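Local coordinates for protein laccase (PDB 4X4K) that probably oxidises hydroquinone-type phenols with molecular oxygen, which it reduces to water at copper centres, as a multicopper oxidase acting on lignin and lignin-derived products, at residues V66-W71 with I101-D106; T80-T85 with N234-S239; G198-Q203 with F276-D281; L382-Y387 with E446-Y451. All blocks are in the same frame, centred on the assembly; numbering follows the deposited sequence.

Contact 1 (V66-W71 with I101-D106). With MAN (alpha-D-mannopyranose), chain C; NAG (2-acetamido-2-deoxy-beta-D-glucopyranose), chain I.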
# COMPACT_ATOMS: atom_id res chain seq x y z
N VAL A 66 -1.55 -25.40 -2.20
CA VAL A 66 -2.85 -25.88 -1.77
C VAL A 66 -3.87 -24.74 -1.71
O VAL A 66 -3.53 -23.56 -1.80
CB VAL A 66 -2.77 -26.61 -0.40
CG1 VAL A 66 -1.73 -27.74 -0.44
CG2 VAL A 66 -2.49 -25.64 0.74
N THR A 67 -5.13 -25.11 -1.57
CA THR A 67 -6.19 -24.13 -1.51
C THR A 67 -6.34 -23.61 -0.08
O THR A 67 -6.39 -24.38 0.87
CB THR A 67 -7.49 -24.70 -2.07
OG1 THR A 67 -7.36 -24.81 -3.49
CG2 THR A 67 -8.66 -23.83 -1.75
N ARG A 68 -6.38 -22.31 0.07
CA ARG A 68 -6.50 -21.76 1.39
C ARG A 68 -7.65 -20.77 1.45
O ARG A 68 -7.69 -19.80 0.66
CB ARG A 68 -5.19 -21.12 1.82
CG ARG A 68 -4.12 -22.16 2.07
CD ARG A 68 -3.03 -21.58 2.91
NE ARG A 68 -1.78 -22.26 2.70
CZ ARG A 68 -1.23 -23.15 3.54
NH1 ARG A 68 -1.86 -23.47 4.67
NH2 ARG A 68 -0.06 -23.70 3.24
N GLU A 69 -8.53 -21.02 2.42
CA GLU A 69 -9.82 -20.39 2.52
C GLU A 69 -9.93 -19.53 3.77
O GLU A 69 -9.52 -19.94 4.86
CB GLU A 69 -10.92 -21.46 2.48
CG GLU A 69 -12.34 -20.94 2.27
CD GLU A 69 -13.34 -22.01 1.79
OE1 GLU A 69 -13.08 -23.23 1.97
OE2 GLU A 69 -14.40 -21.62 1.22
N TYR A 70 -10.51 -18.33 3.61
CA TYR A 70 -10.64 -17.36 4.67
C TYR A 70 -12.01 -16.71 4.51
O TYR A 70 -12.47 -16.50 3.39
CB TYR A 70 -9.55 -16.27 4.56
CG TYR A 70 -8.14 -16.67 5.01
CD1 TYR A 70 -7.74 -16.48 6.33
CD2 TYR A 70 -7.21 -17.19 4.11
CE1 TYR A 70 -6.46 -16.81 6.75
CE2 TYR A 70 -5.93 -17.53 4.52
CZ TYR A 70 -5.55 -17.34 5.84
OH TYR A 70 -4.27 -17.67 6.28
N TRP A 71 -12.67 -16.43 5.64
CA TRP A 71 -13.86 -15.60 5.65
C TRP A 71 -13.44 -14.36 6.39
O TRP A 71 -12.77 -14.46 7.42
CB TRP A 71 -15.02 -16.27 6.40
CG TRP A 71 -15.66 -17.39 5.62
CD1 TRP A 71 -16.84 -17.34 4.88
CD2 TRP A 71 -15.13 -18.70 5.46
NE1 TRP A 71 -17.07 -18.57 4.29
CE2 TRP A 71 -16.04 -19.42 4.62
CE3 TRP A 71 -13.98 -19.34 5.95
CZ2 TRP A 71 -15.82 -20.75 4.27
CZ3 TRP A 71 -13.77 -20.67 5.60
CH2 TRP A 71 -14.69 -21.36 4.77
N ILE A 101 -2.01 -15.76 5.80
CA ILE A 101 -0.70 -16.34 5.61
C ILE A 101 -0.86 -17.53 4.66
O ILE A 101 -1.75 -18.36 4.82
CB ILE A 101 -0.05 -16.69 6.98
CG1 ILE A 101 0.20 -15.39 7.76
CG2 ILE A 101 1.27 -17.46 6.80
CD1 ILE A 101 0.59 -15.57 9.22
N ALA A 102 -0.02 -17.57 3.62
CA ALA A 102 -0.07 -18.66 2.69
C ALA A 102 1.31 -18.98 2.20
O ALA A 102 2.27 -18.34 2.58
CB ALA A 102 -1.01 -18.33 1.53
N ASP A 103 1.41 -19.99 1.36
CA ASP A 103 2.67 -20.27 0.69
C ASP A 103 2.63 -19.86 -0.77
O ASP A 103 1.60 -19.88 -1.45
CB ASP A 103 3.08 -21.75 0.82
CG ASP A 103 3.36 -22.16 2.28
OD1 ASP A 103 4.23 -21.55 2.92
OD2 ASP A 103 2.72 -23.11 2.78
N TRP A 104 3.79 -19.45 -1.23
CA TRP A 104 4.06 -19.28 -2.63
C TRP A 104 3.38 -20.38 -3.44
O TRP A 104 3.61 -21.56 -3.23
CB TRP A 104 5.58 -19.28 -2.80
CG TRP A 104 6.02 -18.98 -4.16
CD1 TRP A 104 5.29 -18.41 -5.14
CD2 TRP A 104 7.31 -19.23 -4.69
NE1 TRP A 104 6.05 -18.29 -6.28
CE2 TRP A 104 7.31 -18.78 -6.03
CE3 TRP A 104 8.49 -19.78 -4.16
CZ2 TRP A 104 8.43 -18.87 -6.86
CZ3 TRP A 104 9.61 -19.87 -4.99
CH2 TRP A 104 9.57 -19.41 -6.32
N GLY A 105 2.49 -19.99 -4.34
CA GLY A 105 1.83 -20.94 -5.23
C GLY A 105 0.49 -21.43 -4.74
O GLY A 105 -0.22 -22.10 -5.49
N ASP A 106 0.13 -21.09 -3.50
CA ASP A 106 -1.21 -21.42 -3.00
C ASP A 106 -2.31 -20.66 -3.71
O ASP A 106 -2.10 -19.56 -4.23
CB ASP A 106 -1.32 -21.15 -1.51
CG ASP A 106 -0.54 -22.14 -0.67
OD1 ASP A 106 -0.03 -23.13 -1.22
OD2 ASP A 106 -0.45 -21.91 0.55
C1 MAN C . -8.24 -23.12 8.52
C2 MAN C . -9.56 -23.32 7.78
C3 MAN C . -9.16 -23.70 6.36
C4 MAN C . -8.13 -22.70 5.76
C5 MAN C . -7.09 -22.16 6.79
C6 MAN C . -6.34 -20.91 6.33
O2 MAN C . -10.37 -22.15 7.78
O3 MAN C . -10.33 -23.84 5.57
O4 MAN C . -7.46 -23.28 4.65
O5 MAN C . -7.66 -21.90 8.08
O6 MAN C . -5.47 -20.45 7.34
C1 NAG I . -14.16 -13.20 10.64
C2 NAG I . -13.83 -14.66 10.81
C3 NAG I . -14.89 -15.50 10.11
C4 NAG I . -16.30 -15.09 10.53
C5 NAG I . -16.52 -13.63 10.26
C6 NAG I . -17.94 -13.23 10.69
C7 NAG I . -11.42 -14.91 10.97
C8 NAG I . -10.15 -15.16 10.21
N2 NAG I . -12.53 -14.92 10.25
O3 NAG I . -14.65 -16.85 10.41
O4 NAG I . -17.25 -15.79 9.78
O5 NAG I . -15.52 -12.90 10.96
O6 NAG I . -18.04 -13.37 12.10
O7 NAG I . -11.41 -14.68 12.18
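Val66 opens the contact with its backbone: its N donates to Asp106 OD1 at 2.9 Å, meeting that oxygen from above the carboxylate plane. Two residues on, Arg68 carries most of the polar load. Its chain runs extended from CG to NE, and NE reaches Asp106 OD2 at 2.6 Å, nearly straight (174°) and within the guanidinium plane. The same guanidinium forms a second salt bridge from NH2 to Asp103 OD2 (2.9 Å), so Arg68, Asp103 and Asp106 make a network. Asp103 N also donates to Asp106 OD2, from the face opposite Arg68 NE; this pair of bonds should fix the carboxylate's rotation. The two acids end a type II beta turn, Asp103 to Asp106. In one of its two modelled conformers, Tyr70 donates its OH to Ile101 O (3.0 Å), and C6 of a mannose lies over one face of that ring, offset toward the rim. The strand axes run antiparallel (169°) but stay 8.6 Å apart, too far for direct pairing. Strand 67-79 pairs instead with strand 107-114, through Asn107, Ile109 and His111, whereas strand 100-103 edges the other sheet beside 180-186. Side chains therefore link two sheets of the cupredoxin-like domain where the chain turns from one to the other.

Contact 2 (T80-T85 with N234-S239). With NAG (2-acetamido-2-deoxy-beta-D-glucopyranose), chain M.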
# COMPACT_ATOMS: atom_id res chain seq x y z
N THR A 80 -9.65 0.68 20.95
CA THR A 80 -8.92 1.56 21.82
C THR A 80 -7.46 1.16 21.67
O THR A 80 -6.90 0.51 22.55
CB THR A 80 -9.37 1.40 23.31
OG1 THR A 80 -10.80 1.50 23.40
CG2 THR A 80 -8.75 2.47 24.18
N PRO A 81 -6.83 1.56 20.54
CA PRO A 81 -5.47 1.06 20.22
C PRO A 81 -4.35 1.77 20.96
O PRO A 81 -3.25 1.20 21.17
CB PRO A 81 -5.37 1.26 18.70
CG PRO A 81 -6.33 2.36 18.38
CD PRO A 81 -7.36 2.44 19.47
N ASP A 82 -4.64 2.99 21.38
CA ASP A 82 -3.66 3.88 21.98
C ASP A 82 -4.29 4.59 23.19
O ASP A 82 -3.87 5.70 23.55
CB ASP A 82 -3.18 4.92 20.96
CG ASP A 82 -4.30 5.87 20.52
OD1 ASP A 82 -5.46 5.48 20.69
OD2 ASP A 82 -4.03 7.00 20.02
N GLY A 83 -5.30 3.99 23.80
CA GLY A 83 -5.93 4.60 24.96
C GLY A 83 -7.01 5.61 24.61
O GLY A 83 -7.53 6.33 25.49
N TYR A 84 -7.33 5.70 23.32
CA TYR A 84 -8.39 6.59 22.89
C TYR A 84 -9.39 5.77 22.14
O TYR A 84 -9.05 5.09 21.16
CB TYR A 84 -7.87 7.78 22.06
CG TYR A 84 -8.99 8.79 21.77
CD1 TYR A 84 -9.96 8.51 20.81
CD2 TYR A 84 -9.11 9.99 22.50
CE1 TYR A 84 -11.00 9.38 20.55
CE2 TYR A 84 -10.16 10.89 22.24
CZ TYR A 84 -11.10 10.58 21.26
OH TYR A 84 -12.17 11.40 20.96
N THR A 85 -10.63 5.83 22.59
CA THR A 85 -11.68 4.97 22.07
C THR A 85 -12.41 5.69 20.94
O THR A 85 -12.80 6.86 21.07
CB THR A 85 -12.61 4.48 23.20
OG1 THR A 85 -11.84 3.65 24.08
CG2 THR A 85 -13.78 3.67 22.69
N ASN A 234 -0.04 2.36 20.57
CA ASN A 234 0.85 3.40 21.06
C ASN A 234 0.36 3.94 22.40
O ASN A 234 -0.75 3.62 22.81
CB ASN A 234 0.95 4.55 20.07
CG ASN A 234 2.24 5.32 20.20
OD1 ASN A 234 2.99 5.18 21.18
ND2 ASN A 234 2.53 6.14 19.20
N THR A 235 1.19 4.75 23.05
CA THR A 235 0.77 5.56 24.19
C THR A 235 0.05 6.78 23.66
O THR A 235 0.19 7.14 22.50
CB THR A 235 1.98 6.11 24.96
OG1 THR A 235 2.92 6.68 24.03
CG2 THR A 235 2.66 5.00 25.76
N PHE A 236 -0.75 7.40 24.52
CA PHE A 236 -1.34 8.72 24.30
C PHE A 236 -1.66 9.33 25.67
O PHE A 236 -2.06 8.63 26.61
CB PHE A 236 -2.60 8.64 23.46
CG PHE A 236 -3.08 9.98 22.95
CD1 PHE A 236 -2.37 10.69 21.98
CD2 PHE A 236 -4.27 10.53 23.42
CE1 PHE A 236 -2.84 11.92 21.52
CE2 PHE A 236 -4.74 11.76 22.96
CZ PHE A 236 -4.03 12.46 22.02
N ASP A 237 -1.46 10.64 25.79
CA ASP A 237 -1.63 11.28 27.08
C ASP A 237 -3.06 11.70 27.26
O ASP A 237 -3.50 12.68 26.66
CB ASP A 237 -0.69 12.47 27.24
CG ASP A 237 -0.64 13.00 28.66
OD1 ASP A 237 -1.33 12.45 29.54
OD2 ASP A 237 0.09 13.98 28.89
N CYS A 238 -3.80 10.97 28.07
CA CYS A 238 -5.18 11.33 28.34
C CYS A 238 -5.36 12.14 29.64
O CYS A 238 -6.47 12.57 29.95
CB CYS A 238 -6.06 10.08 28.31
SG CYS A 238 -6.24 9.41 26.65
N SER A 239 -4.27 12.39 30.35
CA SER A 239 -4.32 13.01 31.69
C SER A 239 -4.42 14.55 31.66
O SER A 239 -3.71 15.25 32.37
CB SER A 239 -3.13 12.56 32.54
OG SER A 239 -1.94 13.19 32.10
C1 NAG M . 5.64 11.34 23.84
C2 NAG M . 6.59 12.49 24.22
C3 NAG M . 6.77 12.57 25.74
C4 NAG M . 5.40 12.73 26.41
C5 NAG M . 4.42 11.64 25.92
C6 NAG M . 2.99 11.94 26.36
C7 NAG M . 8.30 13.57 22.83
C8 NAG M . 7.39 14.77 22.64
N2 NAG M . 7.89 12.51 23.56
O3 NAG M . 7.57 13.70 26.00
O4 NAG M . 5.54 12.66 27.82
O5 NAG M . 4.40 11.53 24.51
O6 NAG M . 2.68 13.28 26.01
O7 NAG M . 9.40 13.58 22.28
O HOH W 1 -3.31 6.31 26.26
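Asp82 lies alongside Phe236, the two side chains pointing the same way with carboxylate and ring planes 32° apart, and its OD2 comes within 4.1 Å of Phe236 CB. Backbone atoms of Asp82 come closer: CA makes a CA-H...O contact with Asn234 O at 3.0 Å, and O sits 3.2 Å from Phe236 CB. A water bridges the loops at the same oxygen, donating to Asp82 O (2.8 Å) and to Phe236 O (2.7 Å). The direct hydrogen bond, from Asn234 N to Pro81 O, is weak at 3.5 Å. Asp82 holds its own loop in shape: with CG placed between backbone N and carbonyl carbon (chi1 65°), OD1 accepts from Tyr84 N in an Asx turn. OD2 is hydrogen-bonded to His207 and Asn227, and His207 also stacks on Tyr84 and meets Phe236 edge-to-face. Within the turn, Gly83 O lies 3.5 Å from Cys238 SG, whose disulfide to Cys246 closes a link within the second loop. The contact thus joins the loop between strands 67-79 and 86-91 to the long loop after strand 227-230, across two successive multicopper oxidase family regions. With one weak direct bond, a bridging water and carbonyl-to-carbon contacts, its chemistry implies cohesion by close fit and shared polar neighbours, with no charge pair between the segments.

Contact 3 (G198-Q203 with F276-D281); sequences GVIFLQ and FEFAID. With NAG (2-acetamido-2-deoxy-beta-D-glucopyranose), chain B.
Leu202 is the main bump of this contact, and the rings of Phe276 and Phe278 form the hollow that receives it. Its CB sits over one face of the Phe276 ring, 3.6 Å from the centroid and 17° off the normal, which identifies a CH-pi contact. Phe276 CG stands anti to its carbonyl carbon, and from there the ring reaches the Leu202-Gln203 backbone: CE2 is 3.5 Å from Leu202 C, and CZ is 3.4 Å from Gln203 N. Farther out, the isobutyl fork of Leu202 turns to the second ring. Both methyls, CD1 and CD2, lie 4.0 Å from Phe278 CD1, and the two side chains cross at about a right angle. Phe278 takes a different first torsion, with CG anti to the backbone N (chi1 -177°), and this carries its ring toward strand 198-203. There Ile200 adds a smaller bump, CD1 to Phe278 CZ at 4.3 Å. The strands belong to different sheets of one domain and their axes remain 9.2 Å apart at 142°, the face-to-face packing of a beta sandwich in a cupredoxin-like domain. Ile305 and Leu267 extend the same apolar layer. Farther back along the strand, Val199 O accepts from N2 of an N-acetylglucosamine. Between the segments themselves the contact is wholly buried and holds mainly by aliphatic carbon against aromatic carbon, a chemistry consistent with shape complementarity and exclusion of water, rather than directional polar bonds, joining the sheets here.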
# COMPACT_ATOMS: atom_id res chain seq x y z
N GLY A 198 7.08 -11.49 11.99
CA GLY A 198 5.97 -11.02 11.22
C GLY A 198 6.03 -9.51 11.06
O GLY A 198 7.11 -8.90 11.11
N VAL A 199 4.86 -8.92 10.93
CA VAL A 199 4.73 -7.61 10.32
C VAL A 199 4.74 -6.54 11.39
O VAL A 199 4.25 -6.75 12.50
CB VAL A 199 3.43 -7.56 9.48
CG1 VAL A 199 3.04 -6.13 9.14
CG2 VAL A 199 3.63 -8.36 8.20
N ILE A 200 5.33 -5.40 11.08
CA ILE A 200 5.23 -4.24 11.94
C ILE A 200 4.64 -3.12 11.08
O ILE A 200 5.32 -2.64 10.18
CB ILE A 200 6.58 -3.77 12.53
CG1 ILE A 200 7.30 -4.92 13.25
CG2 ILE A 200 6.35 -2.55 13.44
CD1 ILE A 200 8.65 -4.57 13.87
N PHE A 201 3.40 -2.73 11.37
CA PHE A 201 2.70 -1.72 10.60
C PHE A 201 3.08 -0.38 11.16
O PHE A 201 3.13 -0.20 12.38
CB PHE A 201 1.18 -1.85 10.72
CG PHE A 201 0.61 -3.02 9.98
CD1 PHE A 201 0.48 -2.98 8.61
CD2 PHE A 201 0.22 -4.17 10.66
CE1 PHE A 201 -0.06 -4.05 7.91
CE2 PHE A 201 -0.31 -5.25 9.97
CZ PHE A 201 -0.46 -5.19 8.59
N LEU A 202 3.32 0.57 10.26
CA LEU A 202 3.62 1.92 10.69
C LEU A 202 2.56 2.78 10.04
O LEU A 202 2.26 2.64 8.83
CB LEU A 202 5.03 2.32 10.25
CG LEU A 202 6.19 1.34 10.55
CD1 LEU A 202 7.42 1.62 9.70
CD2 LEU A 202 6.55 1.37 12.03
N GLN A 203 1.96 3.64 10.83
CA GLN A 203 0.89 4.46 10.34
C GLN A 203 0.68 5.68 11.23
O GLN A 203 1.11 5.72 12.40
CB GLN A 203 -0.42 3.65 10.29
CG GLN A 203 -0.81 3.11 11.66
CD GLN A 203 -2.06 2.27 11.67
OE1 GLN A 203 -2.03 1.14 12.15
NE2 GLN A 203 -3.18 2.82 11.19
N PHE A 276 7.86 7.19 6.90
CA PHE A 276 8.69 6.73 7.98
C PHE A 276 10.10 6.48 7.56
O PHE A 276 10.39 6.27 6.39
CB PHE A 276 8.12 5.47 8.61
CG PHE A 276 6.79 5.67 9.24
CD1 PHE A 276 6.70 6.16 10.54
CD2 PHE A 276 5.63 5.37 8.53
CE1 PHE A 276 5.47 6.35 11.13
CE2 PHE A 276 4.39 5.56 9.11
CZ PHE A 276 4.32 6.05 10.43
N GLU A 277 10.97 6.49 8.56
CA GLU A 277 12.35 6.14 8.37
C GLU A 277 12.69 5.22 9.54
O GLU A 277 13.36 5.64 10.48
CB GLU A 277 13.24 7.40 8.35
CG GLU A 277 14.66 7.05 7.90
CD GLU A 277 15.58 8.23 7.79
OE1 GLU A 277 15.09 9.38 7.82
OE2 GLU A 277 16.82 8.01 7.68
N PHE A 278 12.21 3.99 9.47
CA PHE A 278 12.28 3.06 10.57
C PHE A 278 13.73 2.83 11.00
O PHE A 278 14.63 2.61 10.16
CB PHE A 278 11.64 1.74 10.15
CG PHE A 278 11.57 0.70 11.24
CD1 PHE A 278 10.49 0.66 12.13
CD2 PHE A 278 12.56 -0.27 11.37
CE1 PHE A 278 10.42 -0.31 13.12
CE2 PHE A 278 12.48 -1.26 12.36
CZ PHE A 278 11.41 -1.27 13.24
N ALA A 279 13.93 2.91 12.31
CA ALA A 279 15.23 2.61 12.91
C ALA A 279 15.04 1.91 14.25
O ALA A 279 14.02 2.11 14.96
CB ALA A 279 16.06 3.87 13.09
N ILE A 280 16.00 1.07 14.58
CA ILE A 280 16.06 0.45 15.88
C ILE A 280 17.40 0.88 16.45
O ILE A 280 18.44 0.64 15.83
CB ILE A 280 15.96 -1.08 15.79
CG1 ILE A 280 14.56 -1.46 15.27
CG2 ILE A 280 16.25 -1.70 17.15
CD1 ILE A 280 14.38 -2.94 14.95
N ASP A 281 17.37 1.55 17.59
CA ASP A 281 18.61 2.04 18.22
C ASP A 281 19.69 0.96 18.38
O ASP A 281 19.41 -0.16 18.83
CB ASP A 281 18.30 2.70 19.56
CG ASP A 281 17.60 4.04 19.38
OD1 ASP A 281 17.34 4.44 18.22
OD2 ASP A 281 17.31 4.69 20.41
C1 NAG B . 1.98 -7.25 14.84
C2 NAG B . 2.89 -8.38 15.31
C3 NAG B . 2.49 -9.69 14.63
C4 NAG B . 1.00 -10.01 14.82
C5 NAG B . 0.16 -8.75 14.57
C6 NAG B . -1.28 -8.89 15.04
C7 NAG B . 5.21 -8.14 15.95
C8 NAG B . 6.60 -7.85 15.50
N2 NAG B . 4.27 -8.11 15.01
O3 NAG B . 3.32 -10.70 15.15
O4 NAG B . 0.54 -10.98 13.89
O5 NAG B . 0.68 -7.59 15.21
O6 NAG B . -2.00 -7.90 14.33
O7 NAG B . 4.98 -8.39 17.14

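Contact 4 (L382-Y387 with E446-Y451)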
# COMPACT_ATOMS: atom_id res chain seq x y z
N LEU A 382 16.74 -8.84 -13.75
CA LEU A 382 15.89 -8.74 -14.96
C LEU A 382 16.09 -7.37 -15.57
O LEU A 382 16.26 -6.38 -14.86
CB LEU A 382 14.40 -8.94 -14.64
CG LEU A 382 13.89 -10.29 -14.09
CD1 LEU A 382 12.43 -10.21 -13.66
CD2 LEU A 382 14.11 -11.44 -15.07
N ASP A 383 16.08 -7.31 -16.89
CA ASP A 383 16.37 -6.07 -17.61
C ASP A 383 15.13 -5.65 -18.36
O ASP A 383 14.25 -6.46 -18.62
CB ASP A 383 17.52 -6.29 -18.61
CG ASP A 383 18.83 -6.67 -17.93
OD1 ASP A 383 19.02 -6.47 -16.70
OD2 ASP A 383 19.69 -7.20 -18.67
N VAL A 384 15.06 -4.38 -18.73
CA VAL A 384 13.93 -3.88 -19.46
C VAL A 384 14.27 -3.92 -20.96
O VAL A 384 15.32 -3.46 -21.38
CB VAL A 384 13.61 -2.44 -18.99
CG1 VAL A 384 12.38 -1.88 -19.69
CG2 VAL A 384 13.43 -2.41 -17.48
N GLY A 385 13.38 -4.50 -21.76
CA GLY A 385 13.61 -4.58 -23.22
C GLY A 385 13.28 -3.29 -23.95
O GLY A 385 13.20 -2.21 -23.33
N GLY A 386 13.09 -3.39 -25.26
CA GLY A 386 12.58 -2.27 -26.07
C GLY A 386 11.27 -1.81 -25.45
O GLY A 386 10.48 -2.63 -24.97
N TYR A 387 11.05 -0.50 -25.42
CA TYR A 387 9.83 0.06 -24.84
C TYR A 387 9.30 1.19 -25.69
O TYR A 387 10.05 1.87 -26.40
CB TYR A 387 10.07 0.62 -23.41
CG TYR A 387 11.14 1.72 -23.32
CD1 TYR A 387 10.83 3.05 -23.58
CD2 TYR A 387 12.47 1.40 -23.00
CE1 TYR A 387 11.81 4.05 -23.51
CE2 TYR A 387 13.46 2.38 -22.93
CZ TYR A 387 13.12 3.69 -23.17
OH TYR A 387 14.09 4.66 -23.09
N GLU A 446 7.92 -4.40 -29.32
CA GLU A 446 8.17 -3.66 -28.08
C GLU A 446 7.18 -4.01 -26.95
O GLU A 446 6.08 -3.43 -26.85
CB GLU A 446 8.22 -2.16 -28.36
CG GLU A 446 9.48 -1.75 -29.10
CD GLU A 446 9.50 -0.28 -29.46
OE1 GLU A 446 8.48 0.41 -29.25
OE2 GLU A 446 10.54 0.20 -29.96
N GLU A 447 7.59 -4.95 -26.10
CA GLU A 447 6.73 -5.57 -25.10
C GLU A 447 6.69 -4.81 -23.77
O GLU A 447 6.00 -5.24 -22.84
CB GLU A 447 7.19 -7.00 -24.82
CG GLU A 447 7.99 -7.66 -25.92
CD GLU A 447 9.04 -8.60 -25.35
OE1 GLU A 447 10.12 -8.10 -24.94
OE2 GLU A 447 8.78 -9.83 -25.30
N TRP A 448 7.44 -3.72 -23.67
CA TRP A 448 7.55 -2.95 -22.45
C TRP A 448 6.96 -1.56 -22.61
O TRP A 448 6.80 -1.04 -23.73
CB TRP A 448 9.00 -2.82 -22.03
CG TRP A 448 9.63 -4.10 -21.63
CD1 TRP A 448 10.06 -5.09 -22.46
CD2 TRP A 448 9.93 -4.53 -20.29
NE1 TRP A 448 10.61 -6.12 -21.73
CE2 TRP A 448 10.54 -5.81 -20.39
CE3 TRP A 448 9.74 -3.97 -19.02
CZ2 TRP A 448 10.97 -6.54 -19.27
CZ3 TRP A 448 10.18 -4.68 -17.90
CH2 TRP A 448 10.78 -5.96 -18.03
N VAL A 449 6.60 -0.96 -21.49
CA VAL A 449 6.30 0.45 -21.45
C VAL A 449 7.14 1.10 -20.36
O VAL A 449 7.28 0.57 -19.27
CB VAL A 449 4.80 0.71 -21.26
CG1 VAL A 449 4.27 -0.10 -20.10
CG2 VAL A 449 4.50 2.19 -21.05
N VAL A 450 7.74 2.23 -20.68
CA VAL A 450 8.24 3.09 -19.62
C VAL A 450 7.15 4.12 -19.38
O VAL A 450 6.74 4.82 -20.31
CB VAL A 450 9.57 3.76 -19.97
CG1 VAL A 450 9.87 4.84 -18.95
CG2 VAL A 450 10.68 2.73 -20.01
N TYR A 451 6.67 4.18 -18.14
CA TYR A 451 5.72 5.19 -17.75
C TYR A 451 6.47 6.26 -16.96
O TYR A 451 7.10 6.01 -15.91
CB TYR A 451 4.56 4.56 -16.98
CG TYR A 451 3.49 5.51 -16.52
CD1 TYR A 451 2.54 6.02 -17.40
CD2 TYR A 451 3.41 5.88 -15.17
CE1 TYR A 451 1.54 6.89 -16.95
CE2 TYR A 451 2.43 6.74 -14.71
CZ TYR A 451 1.49 7.25 -15.59
OH TYR A 451 0.51 8.11 -15.10
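Trp448 has CG anti to its carbonyl carbon (chi1 -66°), and this brings its indole beneath Val384 and Gly385; Tyr387 has CG between backbone N and carbonyl carbon (chi1 59°), which presents its ring to Val450. Over one face of the indole, Val384 CA lies 3.8 Å from the centroid of the six-membered ring, only 5° off the normal. Val384 CG1 adds an apolar touch on Trp448 CE3 at 3.4 Å. Next to it Gly385 N rests above the same face, offset toward the rim; the glycine, without a side chain, lets its backbone come this close to the indole. Tyr387 and Trp448 form a parallel beta bridge (CA-CA 4.5 Å), where strand 387-398 begins beside strand 448-455 in a mixed sheet of the C-terminal cupredoxin-like domain; Trp448 and Val450 both bond to Ser388 through the backbone. Trp448 N gives Gly386 O a weak bond of 3.5 Å, while Tyr387 CA makes a CA-H...O contact with Trp448 O. On the Tyr387 ring, Val450 CG2 sits over the centre, 3.5 Å from the centroid. Phe473 meets the indole edge-to-face.

Contact 3 is the buried core member of the set, while contacts 1, 2 and 4 are partly buried and lie farther from the chain's centre. Contacts 1 and 3 both join strands of different sheets, yet contact 1 does so with salt bridges and hydrogen bonds and contact 3 mainly with apolar side chains. Contact 4 works within one sheet, at the start of a parallel pairing, and adds CH-pi packing to weak backbone bonds. Contact 2 joins two loops and relies on a water and close carbonyls. It alternates along the chain with contacts 1 and 3, whereas contact 4 follows them all and lies opposite contact 2, their centres about 49 Å apart.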